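Local coordinates for outer membrane protein TP0453 (Treponema pallidum, PDB 3K8G) that alters membrane permeability at acidic pH and might take part in ligand transport at the outer membrane, at residues K126-M130 with S131-S135; L134-V138 with N139-P143; P143-P147 with R148-E152; G170-I173 with T174-N178. All blocks are in the same frame, centred on the assembly; numbering follows the deposited sequence.

Contact 1: K126-M130 with S131-S135; sequences KRERM and SKMLS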
loop_
_atom_site.group_PDB
_atom_site.type_symbol
_atom_site.label_atom_id
_atom_site.label_comp_id
_atom_site.label_asym_id
_atom_site.label_seq_id
_atom_site.Cartn_x
_atom_site.Cartn_y
_atom_site.Cartn_z
ATOM N N LYS A 126 0.609 -13.903 -13.368
ATOM C CA LYS A 126 -0.028 -14.704 -12.318
ATOM C C LYS A 126 -0.915 -13.854 -11.371
ATOM O O LYS A 126 -1.481 -14.355 -10.403
ATOM C CB LYS A 126 1.052 -15.386 -11.489
ATOM C CG LYS A 126 1.845 -16.483 -12.206
ATOM C CD LYS A 126 1.081 -17.780 -12.071
ATOM C CE LYS A 126 1.968 -18.997 -12.260
ATOM N NZ LYS A 126 1.221 -20.184 -11.776
ATOM N N ARG A 127 -1.066 -12.580 -11.679
ATOM C CA ARG A 127 -1.951 -11.714 -10.875
ATOM C C ARG A 127 -3.414 -12.203 -10.880
ATOM O O ARG A 127 -3.890 -12.844 -11.830
ATOM C CB ARG A 127 -1.895 -10.291 -11.365
ATOM C CG ARG A 127 -2.581 -10.017 -12.711
ATOM C CD ARG A 127 -2.218 -8.606 -13.113
ATOM N NE ARG A 127 -2.873 -8.181 -14.366
ATOM C CZ ARG A 127 -2.331 -8.249 -15.571
ATOM N NH1 ARG A 127 -1.088 -8.714 -15.725
ATOM N NH2 ARG A 127 -3.033 -7.812 -16.625
ATOM N N GLU A 128 -4.119 -11.861 -9.812
ATOM C CA GLU A 128 -5.471 -12.380 -9.593
ATOM C C GLU A 128 -6.380 -11.900 -10.714
ATOM O O GLU A 128 -6.232 -10.762 -11.223
ATOM C CB GLU A 128 -5.995 -11.867 -8.239
ATOM C CG GLU A 128 -7.398 -12.409 -7.885
ATOM C CD GLU A 128 -7.787 -12.106 -6.470
ATOM O OE1 GLU A 128 -7.980 -10.900 -6.205
ATOM O OE2 GLU A 128 -7.889 -13.062 -5.655
ATOM N N ARG A 129 -7.340 -12.741 -11.080
ATOM C CA ARG A 129 -8.398 -12.326 -12.018
ATOM C C ARG A 129 -9.326 -11.301 -11.354
ATOM O O ARG A 129 -9.682 -11.446 -10.177
ATOM C CB ARG A 129 -9.212 -13.565 -12.467
ATOM C CG ARG A 129 -8.399 -14.613 -13.336
ATOM C CD ARG A 129 -9.234 -15.925 -13.697
ATOM N NE ARG A 129 -9.641 -16.633 -12.499
ATOM C CZ ARG A 129 -10.820 -16.515 -11.874
ATOM N NH1 ARG A 129 -11.820 -15.815 -12.388
ATOM N NH2 ARG A 129 -10.997 -17.133 -10.727
ATOM N N MET A 130 -9.684 -10.254 -12.106
ATOM C CA MET A 130 -10.529 -9.171 -11.592
ATOM C C MET A 130 -11.852 -9.739 -11.071
ATOM O O MET A 130 -12.310 -9.348 -9.999
ATOM C CB MET A 130 -10.750 -8.080 -12.676
ATOM C CG MET A 130 -11.694 -6.929 -12.285
ATOM S SD MET A 130 -11.017 -6.057 -10.873
ATOM C CE MET A 130 -9.562 -5.316 -11.636
ATOM N N SER A 131 -12.471 -10.698 -11.779
ATOM C CA SER A 131 -13.755 -11.209 -11.261
ATOM C C SER A 131 -13.634 -11.909 -9.913
ATOM O O SER A 131 -14.596 -11.924 -9.120
ATOM C CB SER A 131 -14.526 -12.090 -12.285
ATOM O OG SER A 131 -14.204 -13.429 -12.122
ATOM N N LYS A 132 -12.452 -12.458 -9.611
ATOM C CA LYS A 132 -12.225 -13.056 -8.298
ATOM C C LYS A 132 -12.109 -11.983 -7.207
ATOM O O LYS A 132 -12.682 -12.143 -6.108
ATOM C CB LYS A 132 -11.014 -13.998 -8.305
ATOM C CG LYS A 132 -10.789 -14.696 -6.992
ATOM C CD LYS A 132 -9.741 -15.830 -7.128
ATOM C CE LYS A 132 -9.655 -16.594 -5.802
ATOM N NZ LYS A 132 -8.363 -17.289 -5.700
ATOM N N MET A 133 -11.371 -10.910 -7.502
ATOM C CA MET A 133 -11.335 -9.757 -6.575
ATOM C C MET A 133 -12.716 -9.169 -6.346
ATOM O O MET A 133 -13.112 -8.932 -5.187
ATOM C CB MET A 133 -10.425 -8.675 -7.079
ATOM C CG MET A 133 -10.346 -7.489 -6.117
ATOM S SD MET A 133 -8.987 -6.412 -6.605
ATOM C CE MET A 133 -9.201 -5.091 -5.326
ATOM N N LEU A 134 -13.457 -8.960 -7.437
ATOM C CA LEU A 134 -14.820 -8.415 -7.333
ATOM C C LEU A 134 -15.774 -9.300 -6.541
ATOM O O LEU A 134 -16.672 -8.785 -5.881
ATOM C CB LEU A 134 -15.414 -8.068 -8.714
ATOM C CG LEU A 134 -14.686 -6.938 -9.435
ATOM C CD1 LEU A 134 -15.302 -6.703 -10.812
ATOM C CD2 LEU A 134 -14.668 -5.624 -8.610
ATOM N N SER A 135 -15.577 -10.623 -6.574
ATOM C CA SER A 135 -16.428 -11.531 -5.782
ATOM C C SER A 135 -16.337 -11.241 -4.251
ATOM O O SER A 135 -17.251 -11.593 -3.474
ATOM C CB SER A 135 -16.077 -12.992 -6.026
ATOM O OG SER A 135 -14.857 -13.325 -5.384
HETATM O O HOH W 1 -6.662 -15.126 -5.386
#
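Glu128 and Lys132 meet where the chain leaves strand 117-123 and winds into helix 130-135, a short helix of the kind predicted to be amphipathic. Their side chains cross at about a right angle, and the carboxylate lies against the lysine's methylenes, with Glu128 OE2 3.6 Å from Lys132 CG. The charged atoms stay apart, Glu128 OE2 to Lys132 NZ being 4.3 Å. A water lies between them and accepts from Lys132 NZ; its 2.4 Å to Glu128 OE2 is too short to be taken literally. The other oxygen, OE1, sits 3.4 Å from Met133 CB and forms a salt bridge with Arg136, beyond the end of the segment. With CG anti to the backbone N (chi1 -178°) and the chain extended, Glu128 reaches forward along the first turn to Lys132 and Met133.

Arg129 is the N-cap. Its carbonyl O takes the N-H of Met133 at 3.2 Å and a weak bond from Lys132 N. The next bond is straighter: Leu134 N gives to Met130 O at 2.8 Å with 173° at the hydrogen. Ser135 OG turns back to donate to Lys132 O, 2.6 Å away.

The apolar side pairs Met130 CG with Leu134 CD1 at 3.9 Å. Met130 and Leu134 both lie on Tyr102 and Ser111, while Met130 and Met133 rest on Ile121. The first turn is thus two-sided, sulfur and methyl groups against the strands and charges along the other flank. A carboxylate so close to the helix start, with an arginine as partner, is probably kept ionised.

Contact 2: L134-V138 with N139-P143; sequences LSRLV and NPDRP
This is a local contact at the exit of helix 130-135, where the chain runs on into the loop leading to helix 147-153, and Arg136 with Asp141 and Ser135 with Asn139 are its main pairs. Asn139 N donates to Ser135 O at 2.9 Å. The same oxygen accepts from Val138 N, and it also receives a water that donates in turn to Asn139 OD1 at 2.6 Å. Three donors therefore gather on one carbonyl. Asn139 CG, anti to its carbonyl carbon (chi1 -64°), runs side by side with Val138, whose CG1 is 3.6 Å from Asn139 OD1.

The turn closes further with a CA-H...O contact, Arg136 CA to Asn139 O at 3.5 Å, and Pro140 CB packs on Arg136 O. Residues 136-138, which reach past the predicted amphipathic helix by one residue, keep helical backbone angles without the regular bonds, and Pro140, with no N-H to give, comes soon after.

Beyond it, the Asp141 carboxylate lies over the aliphatic part of Arg136, with Asp141 CG 3.5 Å from Arg136 CD. The guanidinium and carboxylate planes are 28° apart, yet Asp141 OD2 is well out of the guanidinium plane, 4.0 Å from Arg136 NE, and no N-H points at it. Each group is satisfied elsewhere: Arg136 by Glu128 and Val14 O, Asp141 OD2 by Ser17 N. Leu137 faces the other way, onto Pro113, Val14 and Trp5.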
loop_
_atom_site.group_PDB
_atom_site.type_symbol
_atom_site.label_atom_id
_atom_site.label_comp_id
_atom_site.label_asym_id
_atom_site.label_seq_id
_atom_site.Cartn_x
_atom_site.Cartn_y
_atom_site.Cartn_z
ATOM N N LEU A 134 -13.457 -8.960 -7.437
ATOM C CA LEU A 134 -14.820 -8.415 -7.333
ATOM C C LEU A 134 -15.774 -9.300 -6.541
ATOM O O LEU A 134 -16.672 -8.785 -5.881
ATOM C CB LEU A 134 -15.414 -8.068 -8.714
ATOM C CG LEU A 134 -14.686 -6.938 -9.435
ATOM C CD1 LEU A 134 -15.302 -6.703 -10.812
ATOM C CD2 LEU A 134 -14.668 -5.624 -8.610
ATOM N N SER A 135 -15.577 -10.623 -6.574
ATOM C CA SER A 135 -16.428 -11.531 -5.782
ATOM C C SER A 135 -16.337 -11.241 -4.251
ATOM O O SER A 135 -17.251 -11.593 -3.474
ATOM C CB SER A 135 -16.077 -12.992 -6.026
ATOM O OG SER A 135 -14.857 -13.325 -5.384
ATOM N N ARG A 136 -15.236 -10.607 -3.844
ATOM C CA ARG A 136 -15.026 -10.246 -2.446
ATOM C C ARG A 136 -15.816 -8.987 -2.035
ATOM O O ARG A 136 -15.853 -8.627 -0.863
ATOM C CB ARG A 136 -13.530 -10.164 -2.110
ATOM C CG ARG A 136 -12.836 -11.578 -2.221
ATOM C CD ARG A 136 -11.422 -11.627 -1.540
ATOM N NE ARG A 136 -10.515 -10.728 -2.237
ATOM C CZ ARG A 136 -9.719 -11.107 -3.248
ATOM N NH1 ARG A 136 -9.725 -12.387 -3.633
ATOM N NH2 ARG A 136 -8.907 -10.209 -3.839
ATOM N N LEU A 137 -16.432 -8.326 -3.004
ATOM C CA LEU A 137 -17.459 -7.305 -2.702
ATOM C C LEU A 137 -18.676 -7.912 -2.039
ATOM O O LEU A 137 -19.368 -7.214 -1.263
ATOM C CB LEU A 137 -17.880 -6.530 -3.975
ATOM C CG LEU A 137 -16.795 -5.667 -4.650
ATOM C CD1 LEU A 137 -17.295 -5.196 -6.014
ATOM C CD2 LEU A 137 -16.376 -4.470 -3.792
ATOM N N VAL A 138 -18.931 -9.193 -2.325
ATOM C CA VAL A 138 -20.095 -9.944 -1.829
ATOM C C VAL A 138 -19.662 -10.805 -0.662
ATOM O O VAL A 138 -20.353 -10.877 0.355
ATOM C CB VAL A 138 -20.688 -10.905 -2.946
ATOM C CG1 VAL A 138 -21.838 -11.802 -2.395
ATOM C CG2 VAL A 138 -21.145 -10.117 -4.150
ATOM N N ASN A 139 -18.512 -11.475 -0.810
ATOM C CA ASN A 139 -17.986 -12.342 0.241
ATOM C C ASN A 139 -16.537 -11.980 0.604
ATOM O O ASN A 139 -15.596 -12.572 0.051
ATOM C CB ASN A 139 -18.073 -13.835 -0.192
ATOM C CG ASN A 139 -19.532 -14.328 -0.393
ATOM O OD1 ASN A 139 -19.893 -14.735 -1.480
ATOM N ND2 ASN A 139 -20.356 -14.273 0.657
ATOM N N PRO A 140 -16.328 -11.007 1.519
ATOM C CA PRO A 140 -14.957 -10.505 1.682
ATOM C C PRO A 140 -14.047 -11.479 2.440
ATOM O O PRO A 140 -14.534 -12.314 3.220
ATOM C CB PRO A 140 -15.144 -9.224 2.516
ATOM C CG PRO A 140 -16.433 -9.508 3.339
ATOM C CD PRO A 140 -17.305 -10.174 2.263
ATOM N N ASP A 141 -12.738 -11.366 2.213
ATOM C CA ASP A 141 -11.767 -12.056 3.051
ATOM C C ASP A 141 -11.709 -11.345 4.415
ATOM O O ASP A 141 -12.301 -10.285 4.595
ATOM C CB ASP A 141 -10.383 -11.988 2.400
ATOM C CG ASP A 141 -10.163 -13.073 1.338
ATOM O OD1 ASP A 141 -11.068 -13.914 1.164
ATOM O OD2 ASP A 141 -9.077 -13.056 0.685
ATOM N N ARG A 142 -10.980 -11.930 5.352
ATOM C CA ARG A 142 -10.901 -11.422 6.723
ATOM C C ARG A 142 -9.436 -11.351 7.185
ATOM O O ARG A 142 -9.029 -12.081 8.105
ATOM C CB ARG A 142 -11.791 -12.317 7.631
ATOM C CG ARG A 142 -13.209 -12.591 6.939
ATOM C CD ARG A 142 -14.080 -13.691 7.575
ATOM N NE ARG A 142 -14.421 -13.276 8.925
ATOM C CZ ARG A 142 -15.248 -12.268 9.215
ATOM N NH1 ARG A 142 -15.891 -11.621 8.229
ATOM N NH2 ARG A 142 -15.438 -11.921 10.499
ATOM N N PRO A 143 -8.616 -10.476 6.546
ATOM C CA PRO A 143 -7.226 -10.322 6.996
ATOM C C PRO A 143 -7.167 -9.760 8.440
ATOM O O PRO A 143 -8.110 -9.083 8.882
ATOM C CB PRO A 143 -6.648 -9.280 6.028
ATOM C CG PRO A 143 -7.803 -8.554 5.506
ATOM C CD PRO A 143 -8.934 -9.557 5.427
HETATM O O HOH W 2 -18.437 -14.270 -3.560
#

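Contact 3: P143-P147 with R148-E152; sequences PQLPP and RFEKE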
loop_
_atom_site.group_PDB
_atom_site.type_symbol
_atom_site.label_atom_id
_atom_site.label_comp_id
_atom_site.label_asym_id
_atom_site.label_seq_id
_atom_site.Cartn_x
_atom_site.Cartn_y
_atom_site.Cartn_z
ATOM N N PRO A 143 -8.616 -10.476 6.546
ATOM C CA PRO A 143 -7.226 -10.322 6.996
ATOM C C PRO A 143 -7.167 -9.760 8.440
ATOM O O PRO A 143 -8.110 -9.083 8.882
ATOM C CB PRO A 143 -6.648 -9.280 6.028
ATOM C CG PRO A 143 -7.803 -8.554 5.506
ATOM C CD PRO A 143 -8.934 -9.557 5.427
ATOM N N GLN A 144 -6.085 -10.074 9.146
ATOM C CA GLN A 144 -5.821 -9.563 10.488
ATOM C C GLN A 144 -4.787 -8.453 10.431
ATOM O O GLN A 144 -3.716 -8.623 9.847
ATOM C CB GLN A 144 -5.299 -10.681 11.382
ATOM C CG GLN A 144 -6.242 -11.876 11.527
ATOM C CD GLN A 144 -5.482 -13.095 12.047
ATOM O OE1 GLN A 144 -4.527 -13.550 11.419
ATOM N NE2 GLN A 144 -5.889 -13.613 13.197
ATOM N N LEU A 145 -5.129 -7.289 10.973
ATOM C CA LEU A 145 -4.264 -6.132 10.878
ATOM C C LEU A 145 -4.073 -5.529 12.262
ATOM O O LEU A 145 -4.949 -5.662 13.107
ATOM C CB LEU A 145 -4.873 -5.044 9.965
ATOM C CG LEU A 145 -4.736 -5.092 8.421
ATOM C CD1 LEU A 145 -3.238 -5.245 7.980
ATOM C CD2 LEU A 145 -5.570 -6.181 7.841
ATOM N N PRO A 146 -2.937 -4.823 12.482
ATOM C CA PRO A 146 -2.723 -4.311 13.841
ATOM C C PRO A 146 -3.647 -3.123 14.153
ATOM O O PRO A 146 -4.172 -2.514 13.245
ATOM C CB PRO A 146 -1.259 -3.871 13.860
ATOM C CG PRO A 146 -0.828 -3.759 12.464
ATOM C CD PRO A 146 -1.759 -4.634 11.597
ATOM N N PRO A 147 -3.854 -2.819 15.448
ATOM C CA PRO A 147 -4.853 -1.815 15.799
ATOM C C PRO A 147 -4.676 -0.426 15.192
ATOM O O PRO A 147 -5.667 0.166 14.788
ATOM C CB PRO A 147 -4.783 -1.749 17.324
ATOM C CG PRO A 147 -4.183 -3.046 17.732
ATOM C CD PRO A 147 -3.232 -3.430 16.639
ATOM N N ARG A 148 -3.456 0.118 15.136
ATOM C CA ARG A 148 -3.308 1.477 14.565
ATOM C C ARG A 148 -3.529 1.471 13.050
ATOM O O ARG A 148 -4.048 2.420 12.471
ATOM C CB ARG A 148 -1.923 2.095 14.907
ATOM C CG ARG A 148 -1.754 3.469 14.309
ATOM C CD ARG A 148 -0.479 4.174 14.773
ATOM N NE ARG A 148 -0.445 5.505 14.197
ATOM C CZ ARG A 148 0.588 6.330 14.342
ATOM N NH1 ARG A 148 1.649 5.942 15.040
ATOM N NH2 ARG A 148 0.558 7.516 13.772
ATOM N N PHE A 149 -3.122 0.393 12.402
ATOM C CA PHE A 149 -3.394 0.279 10.961
ATOM C C PHE A 149 -4.932 0.313 10.723
ATOM O O PHE A 149 -5.452 1.088 9.880
ATOM C CB PHE A 149 -2.761 -1.007 10.417
ATOM C CG PHE A 149 -2.862 -1.133 8.907
ATOM C CD1 PHE A 149 -1.740 -0.884 8.114
ATOM C CD2 PHE A 149 -4.078 -1.488 8.306
ATOM C CE1 PHE A 149 -1.815 -1.015 6.707
ATOM C CE2 PHE A 149 -4.191 -1.593 6.909
ATOM C CZ PHE A 149 -3.050 -1.355 6.102
ATOM N N GLU A 150 -5.657 -0.511 11.470
ATOM C CA GLU A 150 -7.151 -0.501 11.426
ATOM C C GLU A 150 -7.718 0.904 11.673
ATOM O O GLU A 150 -8.607 1.362 10.937
ATOM C CB GLU A 150 -7.757 -1.439 12.485
ATOM C CG GLU A 150 -7.492 -2.924 12.241
ATOM C CD GLU A 150 -8.312 -3.566 11.075
ATOM O OE1 GLU A 150 -8.216 -4.799 10.935
ATOM O OE2 GLU A 150 -9.065 -2.884 10.344
ATOM N N LYS A 151 -7.193 1.573 12.707
ATOM C CA LYS A 151 -7.594 2.959 12.999
ATOM C C LYS A 151 -7.345 3.926 11.822
ATOM O O LYS A 151 -8.263 4.670 11.407
ATOM C CB LYS A 151 -6.927 3.486 14.288
ATOM C CG LYS A 151 -7.423 4.893 14.707
ATOM C CD LYS A 151 -8.970 4.915 14.800
ATOM C CE LYS A 151 -9.533 6.140 15.556
ATOM N NZ LYS A 151 -11.038 6.208 15.475
ATOM N N GLU A 152 -6.127 3.904 11.276
ATOM C CA GLU A 152 -5.807 4.776 10.130
ATOM C C GLU A 152 -6.780 4.532 8.966
ATOM O O GLU A 152 -7.287 5.488 8.352
ATOM C CB GLU A 152 -4.353 4.612 9.657
ATOM C CG GLU A 152 -3.239 4.909 10.724
ATOM C CD GLU A 152 -3.260 6.342 11.281
ATOM O OE1 GLU A 152 -2.671 6.529 12.346
ATOM O OE2 GLU A 152 -3.849 7.265 10.678
#
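Arg148 stands beside Pro147 in the first turn of helix 147-153. CG is anti to the backbone N (chi1 179°) and the chain runs out straight, bringing NE to Glu152 OE1 one turn on. That salt bridge, 3.1 Å between Arg148 NE and Glu152 OE1, lies in the guanidinium plane and uses the anti lone pair of the carboxylate oxygen.

Phe149 is buried. Leu145 lies over one face of its ring, a CH-pi contact with CD1 4.0 Å from the centroid and offset toward the rim. Leu145 CG also comes to 3.7 Å from Phe149 CD2, while Pro146 CG packs on Phe149 CB.

Glu150 N gives an almost linear bond to the carbonyl of Pro146, the N-cap residue, 3.1 Å from N to O with 177° at the hydrogen. Its side chain, bent at chi2 (-74°), folds back over the preceding loop and sets OE1 3.5 Å from Leu145 CB. Lys151 N then donates to Pro147 O at 2.9 Å, continuing the helix; Pro147, lacking an N-H, suits a first turn where none is needed for helical bonding.

Around this start of a predicted amphipathic helix, Phe149 reaches Tyr22 and Tyr24 of strand 21-26, Ala163 and Tyr165 of strand 162-166, and Tyr192 of strand 189-196. Arg148 makes a cation-pi contact with that same Tyr192, so the helix is seated across three neighbouring strands.

Contact 4: G170-I173 with T174-N178; sequences GHFI and TKLLN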
loop_
_atom_site.group_PDB
_atom_site.type_symbol
_atom_site.label_atom_id
_atom_site.label_comp_id
_atom_site.label_asym_id
_atom_site.label_seq_id
_atom_site.Cartn_x
_atom_site.Cartn_y
_atom_site.Cartn_z
ATOM N N GLY A 170 12.034 -7.872 8.957
ATOM C CA GLY A 170 13.496 -7.990 8.820
ATOM C C GLY A 170 13.974 -7.470 7.475
ATOM O O GLY A 170 14.782 -6.522 7.402
ATOM N N HIS A 171 13.440 -8.063 6.410
ATOM C CA HIS A 171 13.780 -7.700 5.027
ATOM C C HIS A 171 13.507 -6.222 4.690
ATOM O O HIS A 171 14.312 -5.566 4.024
ATOM C CB HIS A 171 13.016 -8.630 4.078
ATOM C CG HIS A 171 13.500 -8.604 2.659
ATOM N ND1 HIS A 171 12.861 -7.890 1.668
ATOM C CD2 HIS A 171 14.542 -9.230 2.060
ATOM C CE1 HIS A 171 13.502 -8.056 0.524
ATOM N NE2 HIS A 171 14.524 -8.868 0.733
ATOM N N PHE A 172 12.395 -5.679 5.175
ATOM C CA PHE A 172 12.000 -4.297 4.842
ATOM C C PHE A 172 12.851 -3.230 5.555
ATOM O O PHE A 172 13.138 -2.163 4.980
ATOM C CB PHE A 172 10.519 -4.087 5.169
ATOM C CG PHE A 172 9.887 -2.914 4.462
ATOM C CD1 PHE A 172 9.361 -3.059 3.187
ATOM C CD2 PHE A 172 9.809 -1.677 5.073
ATOM C CE1 PHE A 172 8.769 -1.978 2.527
ATOM C CE2 PHE A 172 9.212 -0.596 4.426
ATOM C CZ PHE A 172 8.690 -0.753 3.159
ATOM N N ILE A 173 13.234 -3.516 6.804
ATOM C CA ILE A 173 14.012 -2.574 7.630
ATOM C C ILE A 173 15.363 -2.193 7.016
ATOM O O ILE A 173 15.804 -1.041 7.122
ATOM C CB ILE A 173 14.211 -3.086 9.084
ATOM C CG1 ILE A 173 14.684 -1.947 9.995
ATOM C CG2 ILE A 173 15.236 -4.210 9.156
ATOM C CD1 ILE A 173 13.631 -0.928 10.331
ATOM N N THR A 174 16.008 -3.149 6.361
ATOM C CA THR A 174 17.273 -2.888 5.691
ATOM C C THR A 174 17.071 -1.897 4.537
ATOM O O THR A 174 17.883 -0.970 4.350
ATOM C CB THR A 174 17.935 -4.194 5.193
ATOM O OG1 THR A 174 17.214 -4.723 4.072
ATOM C CG2 THR A 174 17.962 -5.232 6.298
ATOM N N LYS A 175 15.977 -2.067 3.786
ATOM C CA LYS A 175 15.652 -1.123 2.709
ATOM C C LYS A 175 15.378 0.240 3.298
ATOM O O LYS A 175 15.919 1.255 2.855
ATOM C CB LYS A 175 14.395 -1.540 1.939
ATOM C CG LYS A 175 14.501 -2.823 1.142
ATOM C CD LYS A 175 13.088 -3.312 0.785
ATOM C CE LYS A 175 13.138 -4.533 -0.121
ATOM N NZ LYS A 175 12.499 -4.288 -1.448
ATOM N N LEU A 176 14.506 0.260 4.295
ATOM C CA LEU A 176 14.037 1.510 4.851
ATOM C C LEU A 176 15.183 2.295 5.461
ATOM O O LEU A 176 15.222 3.520 5.358
ATOM C CB LEU A 176 12.912 1.262 5.862
ATOM C CG LEU A 176 12.236 2.497 6.449
ATOM C CD1 LEU A 176 11.368 3.207 5.416
ATOM C CD2 LEU A 176 11.418 2.078 7.657
ATOM N N LEU A 177 16.145 1.598 6.052
ATOM C CA LEU A 177 17.258 2.271 6.705
ATOM C C LEU A 177 18.487 2.428 5.802
ATOM O O LEU A 177 19.527 2.890 6.252
ATOM C CB LEU A 177 17.596 1.590 8.038
ATOM C CG LEU A 177 16.450 1.252 9.018
ATOM C CD1 LEU A 177 16.985 0.975 10.404
ATOM C CD2 LEU A 177 15.338 2.308 9.085
ATOM N N ASN A 178 18.338 2.058 4.527
ATOM C CA ASN A 178 19.368 2.203 3.484
ATOM C C ASN A 178 20.584 1.270 3.626
ATOM O O ASN A 178 21.595 1.445 2.935
ATOM C CB ASN A 178 19.810 3.668 3.335
ATOM C CG ASN A 178 20.050 4.073 1.887
ATOM O OD1 ASN A 178 20.099 3.229 0.987
ATOM N ND2 ASN A 178 20.196 5.376 1.658
#
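Ile173 and Leu177 pack one turn apart near the end of helix 169-176, Ile173 CG1 meeting Leu177 CD1 at 3.7 Å as the two side chains approach obliquely. Ile173 places CG1 anti to the backbone N, and the bend at chi2 (73°) turns CD1 along the helix toward Leu177, whose CG and both methyls it touches. CG2 is left between the backbone N and the carbonyl carbon, near the N-H of Thr174. Leu177 CG also closes on Ile173 O, 3.0 Å away, the same oxygen that accepts Leu177 N at 2.9 Å with a bent 146° at the hydrogen.

On another side, Thr174 holds OG1 between its backbone N and carbonyl carbon (chi1 72°), which puts the hydroxyl 3.0 Å from His171 O. Gln181 OE1 is also nearby. The methyl CG2 goes to Gly170 O.

Lys175 runs back toward the helix start, extended to CE and bent only at chi4; CE comes to 3.6 Å from His171 CE1, meeting the imidazole obliquely. Its NZ is hydrogen-bonded to Ser254 OG. Phe172 lies beside both Lys175 and Leu176, with CD2 4.3 Å from Leu176 CB, while Leu176 N donates to Phe172 O at 2.9 Å.

Phe172, Ile173 and Leu176 continue onto Met189, Leu191 and Leu204 of the strands, and Phe172 also meets Val251 of helix 245-253. The chemistry is that of the amphipathic helix predicted here: branched and aromatic side chains join the strands, whereas the lysine uses its methylenes on histidine and sends its charge to a serine hydroxyl.

Overall arrangement
The four contacts come in order along the chain, each in or beside a predicted amphipathic helix. Contacts 1 and 2 take the start and the exit of helix 130-135, share Leu134 and Ser135, and have centres 11 Å apart; the Glu128-Arg136 salt bridge joins them. Contact 2 runs into contact 3 through Pro143, about 17 Å between centres, where helix 147-153 begins. Contact 4 lies across the chain's centre from contacts 1 and 2, about 30 Å between centres from contact 1. Contacts 3 and 4 both rest on strand 189-196. The half-barrel's cavity opens when helices 31-41, 45-52 and 245-253 move away from helix 169-176, which carries contact 4, and helix 215-225.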